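Local coordinates for protein BB0689 (Borrelia burgdorferi, PDB 4D53) that is an outer surface lipoprotein of the Lyme disease spirochaete with a CAP-superfamily domain, whose precise function is not established, at residues A[111-116]-A[127-132]; A[77-82]-A[107-112]; A[35-40]-A[70-75]; A[10-15]-A[115-120]. One frame throughout, in Å; residues are numbered along the deposited sequence.

Contact 1: A[111-116]-A[127-132]; sequences DKIGGY and FVVLFG
Gly132 O takes two backbone donors at once, from Lys112 N at 3.0 Å and from Asp111 N at 3.1 Å, and since both residues face Gly132 the arrangement is a classic beta bulge. The Lys112 bond lies nearly in line with the carbonyl (163° at the oxygen), whereas Asp111 N approaches well off its plane. Beyond the bulge the strands pair regularly: Lys112 with Gly132, Gly114 with Leu130 and Tyr116 with Val128 are antiparallel hydrogen-bonded pairs, each closed by two N-H...O bonds, while Ile113-Phe131 and Gly115-Val129 are non-hydrogen-bonded pairs. The segment axes run 166° apart, so the strands are antiparallel, and as they follow one another in the chain they form a beta hairpin. Weaker CA-H...O contacts join the same strands, for instance Ile113 CA to Leu130 O at 3.3 Å.

Ile113, Val129 and Phe131 share one face of the sheet. With CG1 anti to the backbone N (chi1 -168°), Ile113 runs beside Phe131; its CG1 lies over one face of that ring, displaced from the centre toward the edge atoms, and its CD1 comes within 3.8 Å of Phe131 CE2. The same CG1 is 3.8 Å from Val129 CG1, so the isoleucine bridges both neighbours.

On the other face, Tyr116, Val128 and Leu130 touch helix 36-52, and Lys112 forms a salt bridge to Glu33. The Ile113 face is covered by helix 10-26, where Tyr17 meets Ile113 and Leu16 meets Val129. Strand 75-84 pairs with strand 125-134 along its far edge, placing this hairpin in the middle of the alpha-beta-alpha sandwich of the CAP domain.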
loop_
_atom_site.group_PDB
_atom_site.type_symbol
_atom_site.label_atom_id
_atom_site.label_comp_id
_atom_site.label_asym_id
_atom_site.label_seq_id
_atom_site.Cartn_x
_atom_site.Cartn_y
_atom_site.Cartn_z
ATOM N N ASP A 111 12.668 4.691 1.849
ATOM C CA ASP A 111 13.194 4.611 0.524
ATOM C C ASP A 111 12.628 3.526 -0.337
ATOM O O ASP A 111 12.961 3.431 -1.517
ATOM C CB ASP A 111 14.758 4.563 0.490
ATOM C CG ASP A 111 15.345 3.406 1.246
ATOM O OD1 ASP A 111 14.632 2.643 1.896
ATOM O OD2 ASP A 111 16.583 3.280 1.198
ATOM N N LYS A 112 11.764 2.697 0.237
ATOM C CA LYS A 112 11.159 1.570 -0.477
ATOM C C LYS A 112 9.609 1.692 -0.411
ATOM O O LYS A 112 9.088 2.135 0.573
ATOM C CB LYS A 112 11.537 0.255 0.213
ATOM C CG LYS A 112 13.056 0.010 0.294
ATOM C CD LYS A 112 13.742 -0.046 -1.039
ATOM C CE LYS A 112 15.276 -0.152 -0.888
ATOM N NZ LYS A 112 15.764 -0.419 -2.247
ATOM N N ILE A 113 8.953 1.192 -1.444
ATOM C CA ILE A 113 7.500 1.106 -1.533
ATOM C C ILE A 113 7.112 -0.285 -2.062
ATOM O O ILE A 113 7.814 -0.903 -2.911
ATOM C CB ILE A 113 6.930 2.200 -2.464
ATOM C CG1 ILE A 113 5.423 2.347 -2.366
ATOM C CG2 ILE A 113 7.350 2.039 -3.907
ATOM C CD1 ILE A 113 4.865 3.497 -3.177
ATOM N N GLY A 114 5.945 -0.745 -1.631
ATOM C CA GLY A 114 5.378 -1.914 -2.225
ATOM C C GLY A 114 3.883 -1.987 -1.922
ATOM O O GLY A 114 3.464 -1.723 -0.803
ATOM N N GLY A 115 3.103 -2.317 -2.922
ATOM C CA GLY A 115 1.649 -2.399 -2.717
ATOM C C GLY A 115 0.965 -3.430 -3.505
ATOM O O GLY A 115 1.589 -4.177 -4.346
ATOM N N TYR A 116 -0.328 -3.485 -3.323
ATOM C CA TYR A 116 -1.165 -4.507 -3.986
ATOM C C TYR A 116 -2.589 -3.981 -4.064
ATOM O O TYR A 116 -3.063 -3.282 -3.123
ATOM C CB TYR A 116 -1.082 -5.862 -3.233
ATOM C CG TYR A 116 -1.896 -6.975 -3.928
ATOM C CD1 TYR A 116 -1.423 -7.595 -5.124
ATOM C CD2 TYR A 116 -3.160 -7.327 -3.487
ATOM C CE1 TYR A 116 -2.178 -8.574 -5.795
ATOM C CE2 TYR A 116 -3.898 -8.318 -4.146
ATOM C CZ TYR A 116 -3.404 -8.912 -5.306
ATOM O OH TYR A 116 -4.217 -9.861 -5.914
ATOM N N PHE A 127 -6.855 -1.391 -2.118
ATOM C CA PHE A 127 -5.427 -0.989 -2.058
ATOM C C PHE A 127 -4.824 -1.088 -0.689
ATOM O O PHE A 127 -5.396 -0.598 0.353
ATOM C CB PHE A 127 -5.271 0.441 -2.578
ATOM C CG PHE A 127 -5.632 0.601 -4.028
ATOM C CD1 PHE A 127 -4.717 0.302 -5.023
ATOM C CD2 PHE A 127 -6.889 1.050 -4.395
ATOM C CE1 PHE A 127 -5.049 0.447 -6.356
ATOM C CE2 PHE A 127 -7.225 1.199 -5.727
ATOM C CZ PHE A 127 -6.305 0.896 -6.710
ATOM N N VAL A 128 -3.660 -1.789 -0.741
ATOM C CA VAL A 128 -2.729 -1.697 0.388
ATOM C C VAL A 128 -1.385 -1.194 -0.116
ATOM O O VAL A 128 -0.764 -1.884 -0.970
ATOM C CB VAL A 128 -2.538 -3.034 1.149
ATOM C CG1 VAL A 128 -1.488 -2.930 2.271
ATOM C CG2 VAL A 128 -3.875 -3.619 1.673
ATOM N N VAL A 129 -0.886 -0.070 0.436
ATOM C CA VAL A 129 0.436 0.469 0.002
ATOM C C VAL A 129 1.300 0.684 1.206
ATOM O O VAL A 129 0.900 1.320 2.153
ATOM C CB VAL A 129 0.337 1.683 -0.933
ATOM C CG1 VAL A 129 1.735 2.192 -1.346
ATOM C CG2 VAL A 129 -0.595 1.423 -2.107
ATOM N N LEU A 130 2.489 0.076 1.206
ATOM C CA LEU A 130 3.437 0.134 2.273
ATOM C C LEU A 130 4.702 0.910 1.836
ATOM O O LEU A 130 5.111 0.824 0.690
ATOM C CB LEU A 130 3.901 -1.283 2.654
ATOM C CG LEU A 130 2.772 -2.276 3.071
ATOM C CD1 LEU A 130 3.239 -3.740 3.374
ATOM C CD2 LEU A 130 2.084 -1.738 4.300
ATOM N N PHE A 131 5.264 1.590 2.815
ATOM C CA PHE A 131 6.484 2.352 2.682
ATOM C C PHE A 131 7.425 1.894 3.775
ATOM O O PHE A 131 7.010 1.599 4.940
ATOM C CB PHE A 131 6.249 3.874 2.849
ATOM C CG PHE A 131 5.243 4.467 1.906
ATOM C CD1 PHE A 131 3.899 4.317 2.146
ATOM C CD2 PHE A 131 5.629 5.171 0.807
ATOM C CE1 PHE A 131 2.970 4.804 1.255
ATOM C CE2 PHE A 131 4.726 5.719 -0.063
ATOM C CZ PHE A 131 3.366 5.509 0.131
ATOM N N GLY A 132 8.736 1.820 3.439
ATOM C CA GLY A 132 9.675 1.344 4.434
ATOM C C GLY A 132 11.136 1.797 4.237
ATOM O O GLY A 132 11.528 2.181 3.162
#

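Contact 2: A[77-82]-A[107-112]; sequences LTREIL and NTDTDK
Asp109 OD2 receives Arg79 NH2 at 2.8 Å in a salt bridge that joins strand 75-84, an outermost strand of the CAP-domain sheet, to the loop between helix 99-105 and strand 112-119. The bond is moderately bent, 143° at the hydrogen. The donor stands above the carboxylate plane, 53° out of it, while the oxygen lies near the guanidinium plane, so the acid meets the arginine at its edge. The two flat groups are moderately inclined to each other.

Asn107 comes to the same guanidinium from over a face: its CB lies 3.6 Å from Arg79 NE, and the two side chains run alongside one another in opposing senses. Arg79 NE is buried here with no polar partner in the model, which probably carries some cost. The reach comes from chi1 (-63°), which sets CG beside the backbone N, and from the extended chain that follows to NE, carrying the charged end to the loop. There the guanidinium has a second acid, since NH1 forms a salt bridge with Glu103 of helix 99-105. The two carboxylates would be expected to stabilise the positive charge and to limit rotation of the group.

Nearer the start of the strand, Leu77 supplies an apolar contact beside the ion pair. Its side chain crosses that of Asp109 at about a right angle, and CD2 rests 3.8 Å from Asp109 CB and 4.1 Å from Thr110 CG2.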
loop_
_atom_site.group_PDB
_atom_site.type_symbol
_atom_site.label_atom_id
_atom_site.label_comp_id
_atom_site.label_asym_id
_atom_site.label_seq_id
_atom_site.Cartn_x
_atom_site.Cartn_y
_atom_site.Cartn_z
ATOM N N LEU A 77 11.628 1.431 9.919
ATOM C CA LEU A 77 10.641 2.499 9.858
ATOM C C LEU A 77 9.664 2.138 8.772
ATOM O O LEU A 77 10.112 1.792 7.695
ATOM C CB LEU A 77 11.304 3.768 9.464
ATOM C CG LEU A 77 10.559 4.977 9.990
ATOM C CD1 LEU A 77 11.634 6.018 10.383
ATOM C CD2 LEU A 77 9.552 5.413 8.930
ATOM N N THR A 78 8.352 2.258 9.046
ATOM C CA THR A 78 7.345 1.892 8.047
ATOM C C THR A 78 6.053 2.723 8.102
ATOM O O THR A 78 5.720 3.281 9.175
ATOM C CB THR A 78 6.999 0.433 8.202
ATOM O OG1 THR A 78 6.252 0.031 7.041
ATOM C CG2 THR A 78 6.175 0.216 9.480
ATOM N N ARG A 79 5.349 2.842 6.956
ATOM C CA ARG A 79 3.982 3.436 6.925
ATOM C C ARG A 79 3.086 2.593 6.043
ATOM O O ARG A 79 3.589 1.965 5.089
ATOM C CB ARG A 79 3.958 4.783 6.307
ATOM C CG ARG A 79 4.784 5.765 7.120
ATOM C CD ARG A 79 5.314 6.786 6.203
ATOM N NE ARG A 79 6.205 7.719 6.901
ATOM C CZ ARG A 79 5.769 8.639 7.733
ATOM N NH1 ARG A 79 4.471 8.725 7.998
ATOM N NH2 ARG A 79 6.611 9.519 8.249
ATOM N N GLU A 80 1.781 2.695 6.298
ATOM C CA GLU A 80 0.779 1.901 5.557
ATOM C C GLU A 80 -0.383 2.787 5.219
ATOM O O GLU A 80 -0.892 3.519 6.119
ATOM C CB GLU A 80 0.304 0.751 6.420
ATOM C CG GLU A 80 -0.850 -0.028 5.768
ATOM C CD GLU A 80 -1.243 -1.242 6.612
ATOM O OE1 GLU A 80 -2.073 -1.084 7.559
ATOM O OE2 GLU A 80 -0.726 -2.350 6.299
ATOM N N ILE A 81 -0.846 2.755 3.965
ATOM C CA ILE A 81 -2.087 3.380 3.584
ATOM C C ILE A 81 -3.025 2.348 2.940
ATOM O O ILE A 81 -2.545 1.513 2.155
ATOM C CB ILE A 81 -1.896 4.614 2.654
ATOM C CG1 ILE A 81 -1.123 4.266 1.410
ATOM C CG2 ILE A 81 -1.079 5.764 3.389
ATOM C CD1 ILE A 81 -0.881 5.349 0.346
ATOM N N LEU A 82 -4.331 2.495 3.209
ATOM C CA LEU A 82 -5.352 1.662 2.685
ATOM C C LEU A 82 -6.350 2.431 1.943
ATOM O O LEU A 82 -6.579 3.619 2.246
ATOM C CB LEU A 82 -6.019 0.915 3.869
ATOM C CG LEU A 82 -5.091 0.271 4.885
ATOM C CD1 LEU A 82 -5.842 -0.234 6.088
ATOM C CD2 LEU A 82 -4.347 -0.931 4.247
ATOM N N ASN A 107 6.160 11.410 2.355
ATOM C CA ASN A 107 7.166 11.190 3.393
ATOM C C ASN A 107 8.616 11.185 2.823
ATOM O O ASN A 107 8.854 10.795 1.685
ATOM C CB ASN A 107 6.860 9.994 4.234
ATOM C CG ASN A 107 7.368 8.712 3.652
ATOM O OD1 ASN A 107 6.723 7.996 2.841
ATOM N ND2 ASN A 107 8.628 8.468 3.964
ATOM N N THR A 108 9.550 11.619 3.666
ATOM C CA THR A 108 11.000 11.567 3.335
ATOM C C THR A 108 11.727 10.582 4.177
ATOM O O THR A 108 12.949 10.542 4.120
ATOM C CB THR A 108 11.702 12.939 3.606
ATOM O OG1 THR A 108 11.522 13.333 4.967
ATOM C CG2 THR A 108 11.208 13.904 2.722
ATOM N N ASP A 109 11.020 9.774 4.963
ATOM C CA ASP A 109 11.598 8.868 5.897
ATOM C C ASP A 109 11.922 7.502 5.280
ATOM O O ASP A 109 12.509 6.698 5.968
ATOM C CB ASP A 109 10.674 8.489 7.045
ATOM C CG ASP A 109 10.319 9.583 7.956
ATOM O OD1 ASP A 109 10.945 10.696 7.878
ATOM O OD2 ASP A 109 9.351 9.251 8.734
ATOM N N THR A 110 11.343 7.162 4.127
ATOM C CA THR A 110 11.345 5.754 3.647
ATOM C C THR A 110 12.026 5.793 2.292
ATOM O O THR A 110 11.983 6.822 1.637
ATOM C CB THR A 110 9.904 5.146 3.534
ATOM O OG1 THR A 110 9.145 5.980 2.646
ATOM C CG2 THR A 110 9.250 5.001 4.874
ATOM N N ASP A 111 12.668 4.691 1.849
ATOM C CA ASP A 111 13.194 4.611 0.524
ATOM C C ASP A 111 12.628 3.526 -0.337
ATOM O O ASP A 111 12.961 3.431 -1.517
ATOM C CB ASP A 111 14.758 4.563 0.490
ATOM C CG ASP A 111 15.345 3.406 1.246
ATOM O OD1 ASP A 111 14.632 2.643 1.896
ATOM O OD2 ASP A 111 16.583 3.280 1.198
ATOM N N LYS A 112 11.764 2.697 0.237
ATOM C CA LYS A 112 11.159 1.570 -0.477
ATOM C C LYS A 112 9.609 1.692 -0.411
ATOM O O LYS A 112 9.088 2.135 0.573
ATOM C CB LYS A 112 11.537 0.255 0.213
ATOM C CG LYS A 112 13.056 0.010 0.294
ATOM C CD LYS A 112 13.742 -0.046 -1.039
ATOM C CE LYS A 112 15.276 -0.152 -0.888
ATOM N NZ LYS A 112 15.764 -0.419 -2.247
#

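Contact 3: A[35-40]-A[70-75]; sequences DDTLEK and KYDQSF
Lys40 lies across one face of the Tyr71 ring, touching it with two parts of its chain. CD sits over the ring centre, 3.8 Å from the centroid and 12° off the normal, a CH-pi contact; NZ is displaced toward Tyr71 CD1, 3.5 Å away, in a cation-pi interaction. A bend at chi3 (-51°) lets both reach the ring. Lys70 CG covers the opposite face, and Tyr71 OH is hydrogen-bonded to Glu44.

Thr37 CG2 packs 3.9 Å from Tyr71 CB and also touches Asp72 CB. Deeper, Leu38 CD2 lies over a face of the Phe75 ring, 3.9 Å from CZ, while Asp35 OD2 meets the same ring at its edge, with the carboxylate plane almost perpendicular to it.

That oxygen also caps the helix, accepting Leu38 N at 3.0 Å through its anti lone pair. Across from it, Asp72 OD1 accepts Ser74 N at 2.9 Å. Arg134 forms salt bridges to both Asp35 and Asp72, probably offsetting their like charges. Taken together, an N-capped helix start on one side faces an Asx turn within a type I beta turn on the other, where the loop enters strand 75-84 of the CAP domain.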
loop_
_atom_site.group_PDB
_atom_site.type_symbol
_atom_site.label_atom_id
_atom_site.label_comp_id
_atom_site.label_asym_id
_atom_site.label_seq_id
_atom_site.Cartn_x
_atom_site.Cartn_y
_atom_site.Cartn_z
ATOM N N ASP A 35 9.818 -2.672 -3.694
ATOM C CA ASP A 35 10.488 -3.701 -2.905
ATOM C C ASP A 35 9.626 -4.966 -2.858
ATOM O O ASP A 35 8.408 -4.906 -2.496
ATOM C CB ASP A 35 10.729 -3.183 -1.505
ATOM C CG ASP A 35 11.429 -4.209 -0.610
ATOM O OD1 ASP A 35 12.656 -4.239 -0.653
ATOM O OD2 ASP A 35 10.763 -4.962 0.154
ATOM N N ASP A 36 10.214 -6.116 -3.223
ATOM C CA ASP A 36 9.501 -7.387 -3.194
ATOM C C ASP A 36 8.936 -7.784 -1.871
ATOM O O ASP A 36 7.859 -8.390 -1.828
ATOM C CB ASP A 36 10.435 -8.553 -3.639
ATOM C CG ASP A 36 10.855 -8.448 -5.073
ATOM O OD1 ASP A 36 10.105 -7.903 -5.892
ATOM O OD2 ASP A 36 11.968 -8.930 -5.382
ATOM N N THR A 37 9.636 -7.583 -0.792
ATOM C CA THR A 37 9.092 -7.942 0.492
ATOM C C THR A 37 7.850 -7.111 0.820
ATOM O O THR A 37 6.879 -7.649 1.364
ATOM C CB THR A 37 10.122 -7.818 1.597
ATOM O OG1 THR A 37 11.214 -8.671 1.276
ATOM C CG2 THR A 37 9.652 -8.242 2.908
ATOM N N LEU A 38 7.915 -5.800 0.585
ATOM C CA LEU A 38 6.739 -4.930 0.863
ATOM C C LEU A 38 5.593 -5.360 -0.032
ATOM O O LEU A 38 4.450 -5.384 0.427
ATOM C CB LEU A 38 7.037 -3.443 0.684
ATOM C CG LEU A 38 8.021 -2.864 1.696
ATOM C CD1 LEU A 38 8.169 -1.356 1.465
ATOM C CD2 LEU A 38 7.628 -3.118 3.133
ATOM N N GLU A 39 5.847 -5.687 -1.294
ATOM C CA GLU A 39 4.772 -6.129 -2.167
ATOM C C GLU A 39 4.095 -7.425 -1.644
ATOM O O GLU A 39 2.876 -7.568 -1.705
ATOM C CB GLU A 39 5.242 -6.361 -3.601
ATOM C CG GLU A 39 5.413 -5.058 -4.383
ATOM C CD GLU A 39 5.541 -5.264 -5.858
ATOM O OE1 GLU A 39 6.167 -6.264 -6.219
ATOM O OE2 GLU A 39 5.118 -4.439 -6.682
ATOM N N LYS A 40 4.911 -8.331 -1.105
ATOM C CA LYS A 40 4.381 -9.619 -0.591
ATOM C C LYS A 40 3.536 -9.373 0.677
ATOM O O LYS A 40 2.436 -9.907 0.787
ATOM C CB LYS A 40 5.524 -10.584 -0.269
ATOM C CG LYS A 40 5.074 -11.974 0.219
ATOM C CD LYS A 40 6.066 -12.753 1.075
ATOM C CE LYS A 40 7.442 -12.834 0.447
ATOM N NZ LYS A 40 8.435 -13.322 1.467
ATOM N N LYS A 70 7.592 -10.037 9.959
ATOM C CA LYS A 70 7.437 -11.465 9.756
ATOM C C LYS A 70 8.310 -11.998 8.636
ATOM O O LYS A 70 8.685 -13.153 8.652
ATOM C CB LYS A 70 5.967 -11.795 9.480
ATOM C CG LYS A 70 5.708 -13.085 8.736
ATOM C CD LYS A 70 4.218 -13.437 8.757
ATOM C CE LYS A 70 3.923 -14.774 8.084
ATOM N NZ LYS A 70 2.444 -14.961 7.978
ATOM N N TYR A 71 8.606 -11.169 7.642
ATOM C CA TYR A 71 9.473 -11.553 6.576
ATOM C C TYR A 71 10.798 -10.881 6.611
ATOM O O TYR A 71 11.728 -11.422 6.009
ATOM C CB TYR A 71 8.841 -11.236 5.261
ATOM C CG TYR A 71 7.637 -12.055 5.054
ATOM C CD1 TYR A 71 7.750 -13.438 4.885
ATOM C CD2 TYR A 71 6.367 -11.491 5.081
ATOM C CE1 TYR A 71 6.639 -14.227 4.715
ATOM C CE2 TYR A 71 5.240 -12.273 4.872
ATOM C CZ TYR A 71 5.385 -13.643 4.693
ATOM O OH TYR A 71 4.298 -14.467 4.546
ATOM N N ASP A 72 10.919 -9.710 7.244
ATOM C CA ASP A 72 12.182 -8.994 7.171
ATOM C C ASP A 72 12.315 -7.994 8.254
ATOM O O ASP A 72 11.722 -6.926 8.261
ATOM C CB ASP A 72 12.379 -8.382 5.766
ATOM C CG ASP A 72 13.753 -7.746 5.586
ATOM O OD1 ASP A 72 14.450 -7.471 6.600
ATOM O OD2 ASP A 72 14.088 -7.427 4.431
ATOM N N GLN A 73 13.171 -8.324 9.204
ATOM C CA GLN A 73 13.222 -7.604 10.452
ATOM C C GLN A 73 14.086 -6.379 10.312
ATOM O O GLN A 73 14.087 -5.546 11.189
ATOM C CB GLN A 73 13.789 -8.531 11.513
ATOM C CG GLN A 73 12.906 -8.739 12.709
ATOM C CD GLN A 73 13.504 -9.823 13.558
ATOM O OE1 GLN A 73 13.330 -11.000 13.272
ATOM N NE2 GLN A 73 14.279 -9.433 14.566
ATOM N N SER A 74 14.776 -6.246 9.179
ATOM C CA SER A 74 15.668 -5.104 8.976
ATOM C C SER A 74 14.963 -3.751 8.761
ATOM O O SER A 74 15.572 -2.702 8.955
ATOM C CB SER A 74 16.666 -5.373 7.848
ATOM O OG SER A 74 16.030 -5.608 6.599
ATOM N N PHE A 75 13.671 -3.757 8.413
ATOM C CA PHE A 75 12.897 -2.516 8.341
ATOM C C PHE A 75 12.746 -1.911 9.723
ATOM O O PHE A 75 12.265 -2.519 10.632
ATOM C CB PHE A 75 11.502 -2.748 7.707
ATOM C CG PHE A 75 11.526 -2.998 6.227
ATOM C CD1 PHE A 75 11.507 -1.942 5.351
ATOM C CD2 PHE A 75 11.531 -4.280 5.719
ATOM C CE1 PHE A 75 11.539 -2.143 3.989
ATOM C CE2 PHE A 75 11.531 -4.515 4.349
ATOM C CZ PHE A 75 11.504 -3.443 3.482
#

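Contact 4: A[10-15]-A[115-120]; sequences KEDMKI and GYRLKT
Asp12 and Arg117 meet obliquely, their carboxylate and guanidinium planes 57° apart, where helix 10-26 packs on strand 112-119 of the CAP-domain sheet. The segment axes approach to 7.9 Å at an angle of 135°. Arg117 NH1 donates to Asp12 OD2 at 2.9 Å, forming a salt bridge. The nitrogen stands 69° out of the carboxylate plane, whereas the oxygen lies at the guanidinium edge, near its plane but somewhat tilted from it, so the ion pair is far from a flat, two-pronged one.

Arg117 reaches the helix because its CG is anti to the backbone N and the chain continues extended to NE. The guanidinium is held from other directions too: NH2 forms a salt bridge with Asp125, and Lys119 CD lies over the centre of one face, 3.9 Å above the plane. Together these should restrict the group's rotation and keep NH1 directed at the helix.

Met13 makes the apolar half of the contact. Its chain, bent at chi2 and chi3, lays the thioether along the strand backbone. SD is 3.8 Å from both Tyr116 C and Arg117 N, spanning the peptide unit between them. The middle of the strand is also tied to this helix by Tyr17, whose OH is hydrogen-bonded to Gly115 N. Alongside that glycine, the methyl CE of Met13 ends 3.6 Å from Gly115 C.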
loop_
_atom_site.group_PDB
_atom_site.type_symbol
_atom_site.label_atom_id
_atom_site.label_comp_id
_atom_site.label_asym_id
_atom_site.label_seq_id
_atom_site.Cartn_x
_atom_site.Cartn_y
_atom_site.Cartn_z
ATOM N N LYS A 10 -1.778 -6.450 -11.848
ATOM C CA LYS A 10 -0.384 -6.031 -12.003
ATOM C C LYS A 10 -0.262 -4.710 -12.711
ATOM O O LYS A 10 0.562 -3.837 -12.307
ATOM C CB LYS A 10 0.452 -7.088 -12.776
ATOM C CG LYS A 10 1.936 -6.855 -12.633
ATOM C CD LYS A 10 2.704 -8.010 -13.278
ATOM C CE LYS A 10 4.208 -7.810 -13.184
ATOM N NZ LYS A 10 4.810 -8.484 -14.376
ATOM N N GLU A 11 -1.013 -4.556 -13.791
ATOM C CA GLU A 11 -0.949 -3.353 -14.559
ATOM C C GLU A 11 -1.494 -2.124 -13.778
ATOM O O GLU A 11 -0.919 -0.989 -13.845
ATOM C CB GLU A 11 -1.676 -3.525 -15.874
ATOM C CG GLU A 11 -1.536 -2.353 -16.808
ATOM C CD GLU A 11 -0.085 -2.088 -17.238
ATOM O OE1 GLU A 11 0.690 -3.068 -17.516
ATOM O OE2 GLU A 11 0.275 -0.873 -17.246
ATOM N N ASP A 12 -2.522 -2.370 -12.980
ATOM C CA ASP A 12 -3.044 -1.314 -12.097
ATOM C C ASP A 12 -1.972 -0.792 -11.194
ATOM O O ASP A 12 -1.853 0.438 -11.071
ATOM C CB ASP A 12 -4.247 -1.856 -11.260
ATOM C CG ASP A 12 -5.416 -2.323 -12.106
ATOM O OD1 ASP A 12 -5.463 -1.939 -13.292
ATOM O OD2 ASP A 12 -6.394 -2.881 -11.539
ATOM N N MET A 13 -1.185 -1.675 -10.548
ATOM C CA MET A 13 -0.180 -1.249 -9.630
ATOM C C MET A 13 0.947 -0.549 -10.341
ATOM O O MET A 13 1.532 0.352 -9.776
ATOM C CB MET A 13 0.382 -2.372 -8.760
ATOM C CG MET A 13 -0.546 -2.917 -7.707
ATOM S SD MET A 13 -1.026 -1.572 -6.552
ATOM C CE MET A 13 0.551 -0.995 -6.088
ATOM N N LYS A 14 1.258 -0.940 -11.575
ATOM C CA LYS A 14 2.273 -0.164 -12.356
ATOM C C LYS A 14 1.828 1.292 -12.580
ATOM O O LYS A 14 2.641 2.238 -12.428
ATOM C CB LYS A 14 2.506 -0.945 -13.685
ATOM C CG LYS A 14 3.382 -0.391 -14.788
ATOM C CD LYS A 14 3.479 -1.517 -15.892
ATOM C CE LYS A 14 4.864 -1.605 -16.538
ATOM N NZ LYS A 14 5.307 -0.269 -17.059
ATOM N N ILE A 15 0.550 1.496 -12.859
ATOM C CA ILE A 15 -0.018 2.828 -13.008
ATOM C C ILE A 15 0.100 3.586 -11.688
ATOM O O ILE A 15 0.505 4.782 -11.642
ATOM C CB ILE A 15 -1.415 2.756 -13.613
ATOM C CG1 ILE A 15 -1.357 2.337 -15.088
ATOM C CG2 ILE A 15 -2.236 4.069 -13.495
ATOM C CD1 ILE A 15 -2.707 1.811 -15.556
ATOM N N GLY A 115 3.103 -2.317 -2.922
ATOM C CA GLY A 115 1.649 -2.399 -2.717
ATOM C C GLY A 115 0.965 -3.430 -3.505
ATOM O O GLY A 115 1.589 -4.177 -4.346
ATOM N N TYR A 116 -0.328 -3.485 -3.323
ATOM C CA TYR A 116 -1.165 -4.507 -3.986
ATOM C C TYR A 116 -2.589 -3.981 -4.064
ATOM O O TYR A 116 -3.063 -3.282 -3.123
ATOM C CB TYR A 116 -1.082 -5.862 -3.233
ATOM C CG TYR A 116 -1.896 -6.975 -3.928
ATOM C CD1 TYR A 116 -1.423 -7.595 -5.124
ATOM C CD2 TYR A 116 -3.160 -7.327 -3.487
ATOM C CE1 TYR A 116 -2.178 -8.574 -5.795
ATOM C CE2 TYR A 116 -3.898 -8.318 -4.146
ATOM C CZ TYR A 116 -3.404 -8.912 -5.306
ATOM O OH TYR A 116 -4.217 -9.861 -5.914
ATOM N N ARG A 117 -3.276 -4.305 -5.147
ATOM C CA ARG A 117 -4.675 -4.062 -5.329
ATOM C C ARG A 117 -5.402 -5.408 -5.403
ATOM O O ARG A 117 -5.182 -6.204 -6.310
ATOM C CB ARG A 117 -4.991 -3.202 -6.526
ATOM C CG ARG A 117 -6.456 -2.802 -6.645
ATOM C CD ARG A 117 -6.869 -2.333 -8.017
ATOM N NE ARG A 117 -8.150 -1.627 -8.024
ATOM C CZ ARG A 117 -8.666 -0.939 -9.064
ATOM N NH1 ARG A 117 -8.082 -0.920 -10.254
ATOM N NH2 ARG A 117 -9.810 -0.278 -8.961
ATOM N N LEU A 118 -6.260 -5.644 -4.428
ATOM C CA LEU A 118 -7.233 -6.793 -4.455
ATOM C C LEU A 118 -8.507 -6.413 -5.124
ATOM O O LEU A 118 -9.194 -5.441 -4.765
ATOM C CB LEU A 118 -7.465 -7.311 -3.033
ATOM C CG LEU A 118 -8.582 -8.361 -2.983
ATOM C CD1 LEU A 118 -8.079 -9.653 -3.625
ATOM C CD2 LEU A 118 -8.902 -8.577 -1.533
ATOM N N LYS A 119 -8.810 -7.073 -6.268
ATOM C CA LYS A 119 -10.035 -6.801 -6.984
ATOM C C LYS A 119 -10.631 -8.160 -7.309
ATOM O O LYS A 119 -9.906 -9.085 -7.771
ATOM C CB LYS A 119 -9.685 -5.977 -8.165
ATOM C CG LYS A 119 -10.783 -5.285 -8.850
ATOM C CD LYS A 119 -10.226 -4.435 -9.967
ATOM C CE LYS A 119 -11.435 -4.048 -10.800
ATOM N NZ LYS A 119 -11.125 -3.202 -11.975
ATOM N N THR A 120 -11.861 -8.379 -6.888
ATOM C CA THR A 120 -12.432 -9.717 -6.945
ATOM C C THR A 120 -13.667 -9.706 -7.785
ATOM O O THR A 120 -14.195 -8.664 -8.124
ATOM C CB THR A 120 -12.870 -10.263 -5.625
ATOM O OG1 THR A 120 -14.002 -9.484 -5.169
ATOM C CG2 THR A 120 -11.722 -10.347 -4.700
#

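In the fold
From the N terminus, helix 10-26 opens the longest loop, which contact 4 closes about a hundred residues later on strand 112-119. Contact 3 is nested inside it, closing the loop from the start of helix 36-52 to the entry of strand 75-84. Contact 2 follows in series, also within contact 4's loop, linking that strand to the approach to strand 112-119. Contact 1 begins where contact 2 ends, sharing Asp111 and Lys112, and pairs the last two long strands; it shares Gly115 and Tyr116 with contact 4. Contacts 2 and 4 lie about 18 Å apart, centre to centre, on opposite sides of the chain's centre. Contact 1 joins contact 3 through the backbone bond between Ile113 O and Asp35 N.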